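PDB 1LZL: heroin esterase from Rhodococcus sp., which probably hydrolyses acetyl ester bonds, those of heroin among them, as a serine esterase of the alpha/beta hydrolase fold. Local coordinates for residues D99-C102 with V103-R107; E117-A121 with P122-F126; P207-R211 with P212-L216; I267-A270 with L271-Q275; A308-A311 with I312-G315. One frame throughout, in Å; residues are numbered along the deposited sequence.

How the interactions relate
The five contacts follow one another along the chain, each local to a helix, a loop or a helix start. Interactions 1 and 5 lie on helices 99-109 and 299-315, which pack together: Phe-101 meets Ile-312, and Val-105 meets Leu-309, with the contact centres about 13 Å apart. Interaction 4, on helix 263-275, is about 19 Å from interaction 5, centre to centre, and touches the last two strands of the mixed sheet. Interaction 2 fills the loop after strand 112-116, and interaction 3, about 18 Å from it between centres, starts helix 211-222 beside the probable catalytic histidine. Helices 99-109, 263-275 and 299-315 thus back the sheet, while interaction 3 adjoins the likely active site.

Interaction 1: D99-C102 with V103-R107; sequences DPFC and VEVAR
Phe-101 and Val-105, one helical turn apart, make the apolar part of this contact. Methyl CG2 of Val-105 sits over one face of the Phe-101 ring, 3.9 Å from its centroid, in a CH-pi contact displaced toward the rim; its closest ring atom is Phe-101 CZ, at 3.6 Å. The ring reaches this methyl because CG of Phe-101 stands anti to the backbone N (chi1 -179°). At the ring edge, OE1 of Glu-104 lies 4.0 Å from Phe-101 CD1, with the carboxylate plane nearly perpendicular to the ring. With an alanine at Phe-101, the Val-105 methyl would probably lose its aromatic cover and a gap would open toward Ile-312. The backbone bonds are those of an alpha-helix: Val-103 N to Asp-99 O is 2.9 Å, and Glu-104, Val-105 and Ala-106 donate in the same way to Pro-100, Phe-101 and Cys-102. Asp-99, at the start of the helix, sends its carboxylate to a salt bridge with Arg-68. Helix 99-109 is the crossover between parallel strands 79-85 and 112-116; Cys-102 and Val-105 rest on Val-113 of the latter, while Phe-101 and Val-105 face Ile-312 and Leu-309 of helix 299-315.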
loop_
_atom_site.group_PDB
_atom_site.type_symbol
_atom_site.label_atom_id
_atom_site.label_comp_id
_atom_site.label_asym_id
_atom_site.label_seq_id
_atom_site.Cartn_x
_atom_site.Cartn_y
_atom_site.Cartn_z
ATOM N N ASP A 99 9.550 -2.367 6.926
ATOM C CA ASP A 99 10.811 -3.095 6.743
ATOM C C ASP A 99 10.663 -4.616 6.703
ATOM O O ASP A 99 11.320 -5.217 5.846
ATOM C CB ASP A 99 11.784 -2.736 7.874
ATOM C CG ASP A 99 12.544 -1.450 7.727
ATOM O OD1 ASP A 99 12.394 -0.700 6.725
ATOM O OD2 ASP A 99 13.368 -1.131 8.624
ATOM N N PRO A 100 9.825 -5.267 7.496
ATOM C CA PRO A 100 9.751 -6.743 7.416
ATOM C C PRO A 100 9.456 -7.258 6.018
ATOM O O PRO A 100 10.149 -8.117 5.475
ATOM C CB PRO A 100 8.631 -7.075 8.411
ATOM C CG PRO A 100 8.739 -5.990 9.453
ATOM C CD PRO A 100 8.958 -4.761 8.588
ATOM N N PHE A 101 8.441 -6.673 5.386
ATOM C CA PHE A 101 8.050 -7.098 4.038
ATOM C C PHE A 101 9.136 -6.751 3.031
ATOM O O PHE A 101 9.434 -7.546 2.128
ATOM C CB PHE A 101 6.702 -6.464 3.627
ATOM C CG PHE A 101 6.241 -6.890 2.234
ATOM C CD1 PHE A 101 6.034 -8.250 1.967
ATOM C CD2 PHE A 101 6.067 -5.940 1.227
ATOM C CE1 PHE A 101 5.629 -8.635 0.682
ATOM C CE2 PHE A 101 5.606 -6.311 -0.042
ATOM C CZ PHE A 101 5.405 -7.672 -0.295
ATOM N N CYS A 102 9.717 -5.557 3.146
ATOM C CA CYS A 102 10.720 -5.152 2.139
ATOM C C CYS A 102 11.963 -6.051 2.216
ATOM O O CYS A 102 12.544 -6.416 1.200
ATOM C CB CYS A 102 11.058 -3.666 2.336
ATOM S SG CYS A 102 9.613 -2.625 1.955
ATOM N N VAL A 103 12.354 -6.399 3.460
ATOM C CA VAL A 103 13.465 -7.342 3.612
ATOM C C VAL A 103 13.100 -8.688 2.993
ATOM O O VAL A 103 13.899 -9.329 2.294
ATOM C CB VAL A 103 13.800 -7.484 5.104
ATOM C CG1 VAL A 103 14.684 -8.698 5.379
ATOM C CG2 VAL A 103 14.486 -6.204 5.580
ATOM N N GLU A 104 11.861 -9.142 3.245
ATOM C CA GLU A 104 11.432 -10.429 2.675
ATOM C C GLU A 104 11.563 -10.488 1.165
ATOM O O GLU A 104 12.050 -11.446 0.541
ATOM C CB GLU A 104 9.977 -10.742 3.130
ATOM C CG GLU A 104 9.586 -12.167 2.733
ATOM C CD GLU A 104 8.207 -12.631 3.147
ATOM O OE1 GLU A 104 7.343 -11.734 3.342
ATOM O OE2 GLU A 104 7.949 -13.871 3.275
ATOM N N VAL A 105 11.084 -9.412 0.523
ATOM C CA VAL A 105 11.130 -9.360 -0.951
ATOM C C VAL A 105 12.594 -9.369 -1.423
ATOM O O VAL A 105 12.943 -10.100 -2.351
ATOM C CB VAL A 105 10.386 -8.095 -1.421
ATOM C CG1 VAL A 105 10.694 -7.787 -2.868
ATOM C CG2 VAL A 105 8.882 -8.280 -1.155
ATOM N N ALA A 106 13.431 -8.549 -0.775
ATOM C CA ALA A 106 14.825 -8.478 -1.231
ATOM C C ALA A 106 15.520 -9.813 -1.018
ATOM O O ALA A 106 16.224 -10.346 -1.862
ATOM C CB ALA A 106 15.584 -7.386 -0.505
ATOM N N ARG A 107 15.328 -10.427 0.148
ATOM C CA ARG A 107 16.003 -11.688 0.445
ATOM C C ARG A 107 15.454 -12.838 -0.392
ATOM O O ARG A 107 16.214 -13.630 -0.955
ATOM C CB ARG A 107 15.862 -11.956 1.959
ATOM C CG ARG A 107 16.525 -13.266 2.375
ATOM C CD ARG A 107 16.130 -13.719 3.779
ATOM N NE ARG A 107 16.735 -12.830 4.776
ATOM C CZ ARG A 107 15.965 -12.247 5.691
ATOM N NH1 ARG A 107 14.644 -12.481 5.685
ATOM N NH2 ARG A 107 16.545 -11.452 6.570
#

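Interaction 2: E117-A121 with P122-F126; sequences EYRLA and PETTF
Arg-119 and Thr-124 meet through matching first torsions: CG of the arginine and OG1 of the threonine each stand anti to their own carbonyl carbon (chi1 -73° and -59°). A further bend at chi3 of Arg-119 (-65°) brings its guanidinium alongside the threonine. There methyl CG2 of Thr-124 lies over the centre of one guanidinium face, 3.6 Å from Arg-119 CZ, and OG1 of Thr-124 touches the arginine stem 3.6 Å from CB of Arg-119. The two side chains cross at about a right angle. Leu-120 O is gripped twice, by Thr-124 N at 3.0 Å and by a water that donates to it at 2.7 Å. The same water is hydrogen-bonded to Thr-124 OG1, also at 2.7 Å, tying the side chain to the backbone turn. Between the two halves, a cis peptide joins Ala-121 to Pro-122 and folds the chain back. NE and NH2 of Arg-119 form salt bridges with Asp-132, on helix 128-142, and with Asp-62, which probably hold the plane steady against the methyl. The loop links strand 112-116 to helix 128-142; Leu-120 and Pro-122 rest on Arg-30 of helix 26-41, and Glu-123 forms a salt bridge with that arginine.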
loop_
_atom_site.group_PDB
_atom_site.type_symbol
_atom_site.label_atom_id
_atom_site.label_comp_id
_atom_site.label_asym_id
_atom_site.label_seq_id
_atom_site.Cartn_x
_atom_site.Cartn_y
_atom_site.Cartn_z
ATOM N N GLU A 117 9.289 7.060 2.167
ATOM C CA GLU A 117 8.837 7.877 3.312
ATOM C C GLU A 117 8.038 9.066 2.812
ATOM O O GLU A 117 8.558 10.161 2.601
ATOM C CB GLU A 117 10.031 8.321 4.140
ATOM C CG GLU A 117 9.604 8.933 5.477
ATOM C CD GLU A 117 9.325 7.877 6.498
ATOM O OE1 GLU A 117 8.192 7.380 6.564
ATOM O OE2 GLU A 117 10.237 7.512 7.257
ATOM N N TYR A 118 6.743 8.856 2.534
ATOM C CA TYR A 118 5.913 9.982 2.114
ATOM C C TYR A 118 5.460 10.823 3.283
ATOM O O TYR A 118 5.407 10.348 4.442
ATOM C CB TYR A 118 4.731 9.484 1.288
ATOM C CG TYR A 118 3.774 8.533 1.984
ATOM C CD1 TYR A 118 2.686 9.042 2.688
ATOM C CD2 TYR A 118 3.965 7.168 1.928
ATOM C CE1 TYR A 118 1.829 8.132 3.322
ATOM C CE2 TYR A 118 3.113 6.246 2.543
ATOM C CZ TYR A 118 2.052 6.765 3.236
ATOM O OH TYR A 118 1.151 5.912 3.854
ATOM N N ARG A 119 5.122 12.072 2.987
ATOM C CA ARG A 119 4.606 12.912 4.074
ATOM C C ARG A 119 3.180 12.542 4.472
ATOM O O ARG A 119 2.352 12.222 3.617
ATOM C CB ARG A 119 4.582 14.361 3.580
ATOM C CG ARG A 119 5.974 14.983 3.480
ATOM C CD ARG A 119 5.901 16.364 2.819
ATOM N NE ARG A 119 5.454 16.140 1.424
ATOM C CZ ARG A 119 5.110 17.120 0.604
ATOM N NH1 ARG A 119 5.150 18.398 1.031
ATOM N NH2 ARG A 119 4.696 16.858 -0.645
ATOM N N LEU A 120 2.862 12.601 5.743
ATOM C CA LEU A 120 1.549 12.219 6.259
ATOM C C LEU A 120 0.581 13.401 6.300
ATOM O O LEU A 120 0.953 14.567 6.578
ATOM C CB LEU A 120 1.626 11.671 7.703
ATOM C CG LEU A 120 2.491 10.423 7.882
ATOM C CD1 LEU A 120 2.453 10.092 9.377
ATOM C CD2 LEU A 120 1.990 9.268 7.053
ATOM N N ALA A 121 -0.681 13.059 6.074
ATOM C CA ALA A 121 -1.793 13.973 6.366
ATOM C C ALA A 121 -2.169 13.905 7.832
ATOM O O ALA A 121 -1.846 12.943 8.501
ATOM C CB ALA A 121 -2.971 13.578 5.483
ATOM N N PRO A 122 -2.878 14.883 8.382
ATOM C CA PRO A 122 -3.347 16.087 7.694
ATOM C C PRO A 122 -2.278 17.174 7.520
ATOM O O PRO A 122 -2.611 18.182 6.844
ATOM C CB PRO A 122 -4.467 16.582 8.633
ATOM C CG PRO A 122 -3.935 16.193 9.984
ATOM C CD PRO A 122 -3.279 14.837 9.804
ATOM N N GLU A 123 -1.108 16.999 8.128
ATOM C CA GLU A 123 -0.104 18.081 8.024
ATOM C C GLU A 123 0.240 18.349 6.547
ATOM O O GLU A 123 0.429 19.516 6.155
ATOM C CB GLU A 123 1.133 17.703 8.825
ATOM C CG GLU A 123 0.921 17.669 10.337
ATOM C CD GLU A 123 0.376 16.358 10.853
ATOM O OE1 GLU A 123 0.090 15.412 10.079
ATOM O OE2 GLU A 123 0.229 16.231 12.099
ATOM N N THR A 124 0.280 17.314 5.704
ATOM C CA THR A 124 0.452 17.483 4.263
ATOM C C THR A 124 -0.735 16.823 3.576
ATOM O O THR A 124 -0.874 15.601 3.597
ATOM C CB THR A 124 1.721 16.814 3.764
ATOM O OG1 THR A 124 2.857 17.359 4.434
ATOM C CG2 THR A 124 1.929 17.088 2.271
ATOM N N THR A 125 -1.643 17.610 3.007
ATOM C CA THR A 125 -2.807 17.026 2.368
ATOM C C THR A 125 -2.518 16.704 0.911
ATOM O O THR A 125 -1.511 17.142 0.350
ATOM C CB THR A 125 -4.020 17.971 2.438
ATOM O OG1 THR A 125 -3.596 19.253 1.960
ATOM C CG2 THR A 125 -4.469 18.115 3.892
ATOM N N PHE A 126 -3.423 15.911 0.332
ATOM C CA PHE A 126 -3.344 15.695 -1.115
ATOM C C PHE A 126 -3.190 17.021 -1.833
ATOM O O PHE A 126 -3.890 17.977 -1.408
ATOM C CB PHE A 126 -4.652 14.959 -1.548
ATOM C CG PHE A 126 -4.578 14.695 -3.066
ATOM C CD1 PHE A 126 -3.955 13.519 -3.481
ATOM C CD2 PHE A 126 -5.111 15.569 -4.003
ATOM C CE1 PHE A 126 -3.816 13.319 -4.875
ATOM C CE2 PHE A 126 -4.956 15.398 -5.370
ATOM C CZ PHE A 126 -4.318 14.221 -5.800
HETATM O O HOH W 1 3.327 15.830 6.637
#

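Interaction 3: P207-R211 with P212-L216; sequences PLWHR and PNAIL
The Trp-209 indole carries CB of Asn-213 over one face, 3.6 Å from the centroid of the six-membered ring, a CH-pi contact. Ala-214 N lies above the same face, also displaced toward the rim. The Asn-213 amide is turned 49° from the indole and 33° from the imidazole of His-210, whose edge meets the start of the helix: CD2 of His-210 is 3.1 Å from Asn-213 N, and NE2 of His-210 is 3.3 Å from Asn-213 CG. CG of His-210 sits between its backbone N and carbonyl carbon (chi1 50°), which turns the ring back so that its edge meets Pro-212 and Asn-213. Backbone bonds begin helix 211-222 from this N-cap histidine: Ala-214 N donates to His-210 O at 2.9 Å and Ile-215 N to Arg-211 O at 3.0 Å. Asn-213 ND2 gives a weak bond to Leu-208 O at 3.2 Å and a further one to Val-21 O, while its OD1 accepts from Phe-23 N. A serine in place of Trp-209 would probably uncover CB of Asn-213 and leave His-290 without its indole neighbour. The buried asparagine amide thus has polar partners at both ends, and its aliphatic CB joins the helix start to an indole that meets His-290, the histidine of the probable Ser-160, His-290, Asp-260 triad.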
loop_
_atom_site.group_PDB
_atom_site.type_symbol
_atom_site.label_atom_id
_atom_site.label_comp_id
_atom_site.label_asym_id
_atom_site.label_seq_id
_atom_site.Cartn_x
_atom_site.Cartn_y
_atom_site.Cartn_z
ATOM N N PRO A 207 -12.694 -5.163 12.922
ATOM C CA PRO A 207 -11.347 -5.025 13.462
ATOM C C PRO A 207 -10.473 -4.065 12.628
ATOM O O PRO A 207 -10.485 -4.144 11.400
ATOM C CB PRO A 207 -10.828 -6.455 13.382
ATOM C CG PRO A 207 -12.050 -7.325 13.490
ATOM C CD PRO A 207 -13.047 -6.586 12.622
ATOM N N LEU A 208 -9.774 -3.187 13.351
ATOM C CA LEU A 208 -8.775 -2.247 12.904
ATOM C C LEU A 208 -9.317 -1.174 11.991
ATOM O O LEU A 208 -9.066 0.042 12.205
ATOM C CB LEU A 208 -7.619 -3.018 12.249
ATOM C CG LEU A 208 -6.862 -3.928 13.233
ATOM C CD1 LEU A 208 -5.637 -4.472 12.524
ATOM C CD2 LEU A 208 -6.561 -3.139 14.496
ATOM N N TRP A 209 -10.025 -1.483 10.897
ATOM C CA TRP A 209 -10.594 -0.493 9.990
ATOM C C TRP A 209 -12.102 -0.696 9.973
ATOM O O TRP A 209 -12.550 -1.839 10.086
ATOM C CB TRP A 209 -10.049 -0.599 8.576
ATOM C CG TRP A 209 -10.040 0.710 7.803
ATOM C CD1 TRP A 209 -10.682 1.041 6.660
ATOM C CD2 TRP A 209 -9.288 1.888 8.189
ATOM N NE1 TRP A 209 -10.401 2.344 6.275
ATOM C CE2 TRP A 209 -9.554 2.857 7.212
ATOM C CE3 TRP A 209 -8.447 2.125 9.283
ATOM C CZ2 TRP A 209 -8.971 4.143 7.278
ATOM C CZ3 TRP A 209 -7.876 3.415 9.342
ATOM C CH2 TRP A 209 -8.143 4.380 8.368
ATOM N N HIS A 210 -12.785 0.406 9.761
ATOM C CA HIS A 210 -14.241 0.458 9.908
ATOM C C HIS A 210 -14.683 1.781 9.337
ATOM O O HIS A 210 -13.858 2.698 9.083
ATOM C CB HIS A 210 -14.671 0.235 11.356
ATOM C CG HIS A 210 -13.946 1.084 12.367
ATOM N ND1 HIS A 210 -13.214 0.539 13.403
ATOM C CD2 HIS A 210 -13.837 2.441 12.451
ATOM C CE1 HIS A 210 -12.694 1.546 14.092
ATOM N NE2 HIS A 210 -13.072 2.682 13.533
ATOM N N ARG A 211 -15.996 1.924 9.167
ATOM C CA ARG A 211 -16.508 3.121 8.532
ATOM C C ARG A 211 -16.115 4.400 9.301
ATOM O O ARG A 211 -15.698 5.375 8.649
ATOM C CB ARG A 211 -18.011 2.975 8.380
ATOM C CG ARG A 211 -18.585 4.136 7.552
ATOM C CD ARG A 211 -20.110 3.984 7.506
ATOM N NE ARG A 211 -20.634 5.160 6.805
ATOM C CZ ARG A 211 -20.678 5.237 5.485
ATOM N NH1 ARG A 211 -20.265 4.250 4.694
ATOM N NH2 ARG A 211 -21.149 6.322 4.882
ATOM N N PRO A 212 -16.193 4.494 10.606
ATOM C CA PRO A 212 -15.709 5.706 11.283
ATOM C C PRO A 212 -14.268 6.049 10.957
ATOM O O PRO A 212 -13.988 7.249 10.690
ATOM C CB PRO A 212 -15.895 5.378 12.782
ATOM C CG PRO A 212 -17.079 4.469 12.758
ATOM C CD PRO A 212 -16.820 3.553 11.581
ATOM N N ASN A 213 -13.352 5.086 10.970
ATOM C CA ASN A 213 -11.977 5.425 10.563
ATOM C C ASN A 213 -11.894 5.850 9.109
ATOM O O ASN A 213 -11.079 6.737 8.775
ATOM C CB ASN A 213 -11.014 4.255 10.833
ATOM C CG ASN A 213 -10.460 4.216 12.229
ATOM O OD1 ASN A 213 -10.699 5.185 13.011
ATOM N ND2 ASN A 213 -9.700 3.195 12.594
ATOM N N ALA A 214 -12.669 5.215 8.217
ATOM C CA ALA A 214 -12.645 5.563 6.796
ATOM C C ALA A 214 -13.004 7.018 6.562
ATOM O O ALA A 214 -12.341 7.762 5.827
ATOM C CB ALA A 214 -13.582 4.628 5.987
ATOM N N ILE A 215 -14.065 7.512 7.268
ATOM C CA ILE A 215 -14.466 8.902 7.100
ATOM C C ILE A 215 -13.336 9.848 7.498
ATOM O O ILE A 215 -13.026 10.799 6.804
ATOM C CB ILE A 215 -15.733 9.191 7.953
ATOM C CG1 ILE A 215 -16.950 8.416 7.411
ATOM C CG2 ILE A 215 -15.965 10.685 8.091
ATOM C CD1 ILE A 215 -18.114 8.305 8.412
ATOM N N LEU A 216 -12.749 9.589 8.655
ATOM C CA LEU A 216 -11.695 10.443 9.204
ATOM C C LEU A 216 -10.467 10.369 8.303
ATOM O O LEU A 216 -9.793 11.411 8.068
ATOM C CB LEU A 216 -11.309 10.032 10.631
ATOM C CG LEU A 216 -12.235 10.567 11.756
ATOM C CD1 LEU A 216 -13.615 10.851 11.222
ATOM C CD2 LEU A 216 -12.170 9.609 12.914
#

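Interaction 4: I267-A270 with L271-Q275; sequences IEYA and LRLLQ
Tyr-269 and Leu-273 lie at an oblique angle to each other, one helical turn apart, with CG of Leu-273 over one face of the phenol ring and methyl CD1 beside the CD2-CE2 bond. This methyl of Leu-273 comes within 3.9 Å of Tyr-269 CD2 and 4.0 Å of Tyr-269 CE2. CG of Tyr-269, anti to the backbone N (chi1 -164°), carries the ring along the helix toward Leu-273. The leucine stem also folds over the backbone, with Leu-273 CG 3.4 Å from Tyr-269 O, the oxygen that accepts a hydrogen bond from Leu-273 N at 2.8 Å. Arg-272 passes near the CD1 atom of the tyrosine: its CG lies 3.3 Å from Glu-268 O, and a bend at chi3 carries the guanidinium to Ala-243 O, with which NH2 bonds. Main-chain bonds repeat in i to i+4 order, from Leu-271 N to Ile-267 O through Leu-274 N to Ala-270 O. Ala-270 and Leu-274 touch Leu-282 and Val-280 of strand 280-285, while Leu-273 also reaches Thr-252. This is the crossover helix of a beta-alpha-beta unit, strand 252-257 to strand 280-285, at one edge of the alpha/beta hydrolase sheet.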
loop_
_atom_site.group_PDB
_atom_site.type_symbol
_atom_site.label_atom_id
_atom_site.label_comp_id
_atom_site.label_asym_id
_atom_site.label_seq_id
_atom_site.Cartn_x
_atom_site.Cartn_y
_atom_site.Cartn_z
ATOM N N ILE A 267 -12.396 -5.178 -4.796
ATOM C CA ILE A 267 -12.923 -6.109 -5.814
ATOM C C ILE A 267 -13.438 -5.324 -7.014
ATOM O O ILE A 267 -13.160 -5.728 -8.142
ATOM C CB ILE A 267 -14.041 -6.989 -5.192
ATOM C CG1 ILE A 267 -13.492 -7.880 -4.095
ATOM C CG2 ILE A 267 -14.767 -7.819 -6.255
ATOM C CD1 ILE A 267 -14.519 -8.644 -3.280
ATOM N N GLU A 268 -14.156 -4.213 -6.783
ATOM C CA GLU A 268 -14.663 -3.452 -7.928
ATOM C C GLU A 268 -13.567 -2.867 -8.788
ATOM O O GLU A 268 -13.681 -2.839 -10.005
ATOM C CB GLU A 268 -15.573 -2.283 -7.423
ATOM C CG GLU A 268 -16.890 -2.812 -6.897
ATOM C CD GLU A 268 -17.823 -1.759 -6.308
ATOM O OE1 GLU A 268 -17.460 -0.539 -6.289
ATOM O OE2 GLU A 268 -18.916 -2.168 -5.855
ATOM N N TYR A 269 -12.488 -2.401 -8.158
ATOM C CA TYR A 269 -11.387 -1.842 -8.979
ATOM C C TYR A 269 -10.734 -2.929 -9.800
ATOM O O TYR A 269 -10.413 -2.768 -10.985
ATOM C CB TYR A 269 -10.371 -1.190 -8.072
ATOM C CG TYR A 269 -9.381 -0.253 -8.738
ATOM C CD1 TYR A 269 -9.823 0.938 -9.292
ATOM C CD2 TYR A 269 -8.003 -0.550 -8.800
ATOM C CE1 TYR A 269 -8.930 1.807 -9.899
ATOM C CE2 TYR A 269 -7.095 0.327 -9.392
ATOM C CZ TYR A 269 -7.595 1.512 -9.938
ATOM O OH TYR A 269 -6.705 2.398 -10.545
ATOM N N ALA A 270 -10.506 -4.110 -9.187
ATOM C CA ALA A 270 -9.924 -5.238 -9.895
ATOM C C ALA A 270 -10.799 -5.647 -11.080
ATOM O O ALA A 270 -10.280 -5.930 -12.180
ATOM C CB ALA A 270 -9.753 -6.435 -8.960
ATOM N N LEU A 271 -12.110 -5.693 -10.843
ATOM C CA LEU A 271 -13.022 -6.066 -11.931
ATOM C C LEU A 271 -12.944 -5.052 -13.051
ATOM O O LEU A 271 -12.881 -5.412 -14.228
ATOM C CB LEU A 271 -14.448 -6.241 -11.358
ATOM C CG LEU A 271 -15.525 -6.512 -12.405
ATOM C CD1 LEU A 271 -15.244 -7.820 -13.129
ATOM C CD2 LEU A 271 -16.924 -6.500 -11.743
ATOM N N ARG A 272 -12.927 -3.742 -12.744
ATOM C CA ARG A 272 -12.853 -2.746 -13.797
ATOM C C ARG A 272 -11.508 -2.780 -14.484
ATOM O O ARG A 272 -11.434 -2.566 -15.705
ATOM C CB ARG A 272 -13.123 -1.375 -13.194
ATOM C CG ARG A 272 -14.602 -1.268 -12.811
ATOM C CD ARG A 272 -14.841 -0.019 -11.959
ATOM N NE ARG A 272 -14.258 1.073 -12.627
ATOM C CZ ARG A 272 -13.627 2.190 -12.624
ATOM N NH1 ARG A 272 -13.233 2.759 -11.499
ATOM N NH2 ARG A 272 -13.409 2.720 -13.825
ATOM N N LEU A 273 -10.410 -3.078 -13.784
ATOM C CA LEU A 273 -9.153 -3.247 -14.496
ATOM C C LEU A 273 -9.250 -4.382 -15.517
ATOM O O LEU A 273 -8.849 -4.246 -16.692
ATOM C CB LEU A 273 -8.034 -3.532 -13.470
ATOM C CG LEU A 273 -7.497 -2.410 -12.601
ATOM C CD1 LEU A 273 -6.624 -3.014 -11.489
ATOM C CD2 LEU A 273 -6.655 -1.397 -13.376
ATOM N N LEU A 274 -9.747 -5.537 -15.094
ATOM C CA LEU A 274 -9.952 -6.674 -15.971
ATOM C C LEU A 274 -10.818 -6.271 -17.169
ATOM O O LEU A 274 -10.458 -6.602 -18.302
ATOM C CB LEU A 274 -10.678 -7.815 -15.217
ATOM C CG LEU A 274 -9.704 -8.575 -14.286
ATOM C CD1 LEU A 274 -10.473 -9.366 -13.247
ATOM C CD2 LEU A 274 -8.764 -9.518 -15.057
ATOM N N GLN A 275 -11.906 -5.569 -16.922
ATOM C CA GLN A 275 -12.793 -5.201 -18.017
ATOM C C GLN A 275 -12.113 -4.197 -18.970
ATOM O O GLN A 275 -12.512 -4.059 -20.131
ATOM C CB GLN A 275 -14.083 -4.622 -17.428
ATOM C CG GLN A 275 -14.914 -5.706 -16.758
ATOM C CD GLN A 275 -16.125 -5.217 -16.034
ATOM O OE1 GLN A 275 -16.188 -4.074 -15.538
ATOM N NE2 GLN A 275 -17.139 -6.070 -15.878
#

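Interaction 5: A308-A311 with I312-G315; sequences ALTA and IRRG. Unlike the reference sequence in segment 308-311: Ala-308 (reference Pro), Leu-309 (reference His), Thr-310 (reference Cys), Ala-311 (reference Asp). Unlike the reference sequence in segment 312-315: Ile-312 (reference Pro), Arg-313 (reference Glu), Gly-315 (reference Val).
Ala-311 O is gripped by two donors: Gly-315 N, 2.8 Å away, closes the helical turn, and a water donates to it, also at 2.8 Å. The same water accepts from Arg-314 NE at 2.9 Å, so it bridges the Arg-314 guanidinium to the backbone of the preceding turn. CG of Arg-314 points anti to the backbone N (chi1 -178°), and a bend at chi3 brings NE round to the water. Three residues apart, Thr-310 and Arg-313 meet obliquely: CA of Thr-310 lies over one face of the Arg-313 guanidinium, displaced toward its rim, while NH2 of Arg-313 is 3.8 Å from Thr-310 OG1. The shorter backbone bonds include Arg-313 N to Leu-309 O, at 2.8 Å. On the inner side, CG1 of Ile-312 touches Ala-308 O at 3.4 Å, and both residues rest on Phe-185 of strand 183-187. The pattern is that of an amphipathic helix, here the C-terminal helix 299-315 of an alpha/beta hydrolase, packed on the central sheet and helix 99-109.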
loop_
_atom_site.group_PDB
_atom_site.type_symbol
_atom_site.label_atom_id
_atom_site.label_comp_id
_atom_site.label_asym_id
_atom_site.label_seq_id
_atom_site.Cartn_x
_atom_site.Cartn_y
_atom_site.Cartn_z
ATOM N N ALA A 308 1.863 -13.422 -2.273
ATOM C CA ALA A 308 2.363 -12.073 -2.576
ATOM C C ALA A 308 3.746 -12.187 -3.217
ATOM O O ALA A 308 4.039 -11.546 -4.210
ATOM C CB ALA A 308 2.400 -11.199 -1.345
ATOM N N LEU A 309 4.610 -13.038 -2.651
ATOM C CA LEU A 309 5.953 -13.196 -3.244
ATOM C C LEU A 309 5.897 -13.840 -4.632
ATOM O O LEU A 309 6.600 -13.394 -5.535
ATOM C CB LEU A 309 6.802 -14.046 -2.301
ATOM C CG LEU A 309 7.242 -13.406 -0.987
ATOM C CD1 LEU A 309 8.117 -14.419 -0.239
ATOM C CD2 LEU A 309 8.004 -12.101 -1.167
ATOM N N THR A 310 5.046 -14.866 -4.764
ATOM C CA THR A 310 4.848 -15.490 -6.072
ATOM C C THR A 310 4.390 -14.454 -7.102
ATOM O O THR A 310 4.874 -14.358 -8.238
ATOM C CB THR A 310 3.854 -16.649 -5.991
ATOM O OG1 THR A 310 4.500 -17.707 -5.246
ATOM C CG2 THR A 310 3.574 -17.232 -7.354
ATOM N N ALA A 311 3.451 -13.594 -6.707
ATOM C CA ALA A 311 2.904 -12.605 -7.636
ATOM C C ALA A 311 3.957 -11.601 -8.096
ATOM O O ALA A 311 4.073 -11.257 -9.286
ATOM C CB ALA A 311 1.739 -11.860 -6.949
ATOM N N ILE A 312 4.740 -11.107 -7.099
ATOM C CA ILE A 312 5.762 -10.107 -7.426
ATOM C C ILE A 312 6.877 -10.765 -8.250
ATOM O O ILE A 312 7.330 -10.143 -9.238
ATOM C CB ILE A 312 6.274 -9.429 -6.151
ATOM C CG1 ILE A 312 5.156 -8.594 -5.502
ATOM C CG2 ILE A 312 7.495 -8.563 -6.396
ATOM C CD1 ILE A 312 5.459 -8.185 -4.072
ATOM N N ARG A 313 7.283 -11.985 -7.824
ATOM C CA ARG A 313 8.298 -12.673 -8.634
ATOM C C ARG A 313 7.910 -12.812 -10.090
ATOM O O ARG A 313 8.692 -12.574 -11.016
ATOM C CB ARG A 313 8.545 -14.078 -8.056
ATOM C CG ARG A 313 9.702 -14.767 -8.756
ATOM C CD ARG A 313 9.955 -16.146 -8.184
ATOM N NE ARG A 313 8.833 -17.020 -8.549
ATOM C CZ ARG A 313 8.188 -17.710 -7.604
ATOM N NH1 ARG A 313 8.573 -17.594 -6.329
ATOM N NH2 ARG A 313 7.177 -18.502 -7.894
ATOM N N ARG A 314 6.644 -13.206 -10.330
ATOM C CA ARG A 314 6.225 -13.443 -11.700
ATOM C C ARG A 314 5.995 -12.142 -12.438
ATOM O O ARG A 314 6.346 -11.998 -13.616
ATOM C CB ARG A 314 4.979 -14.330 -11.736
ATOM C CG ARG A 314 4.554 -14.627 -13.159
ATOM C CD ARG A 314 3.093 -15.111 -13.059
ATOM N NE ARG A 314 2.266 -13.982 -13.344
ATOM C CZ ARG A 314 1.350 -13.393 -14.043
ATOM N NH1 ARG A 314 0.705 -13.952 -15.063
ATOM N NH2 ARG A 314 1.091 -12.140 -13.641
ATOM N N GLY A 315 5.426 -11.165 -11.724
ATOM C CA GLY A 315 5.127 -9.869 -12.319
ATOM C C GLY A 315 6.417 -9.203 -12.826
ATOM O O GLY A 315 6.332 -8.433 -13.785
HETATM O O HOH W 2 2.045 -12.272 -11.000
#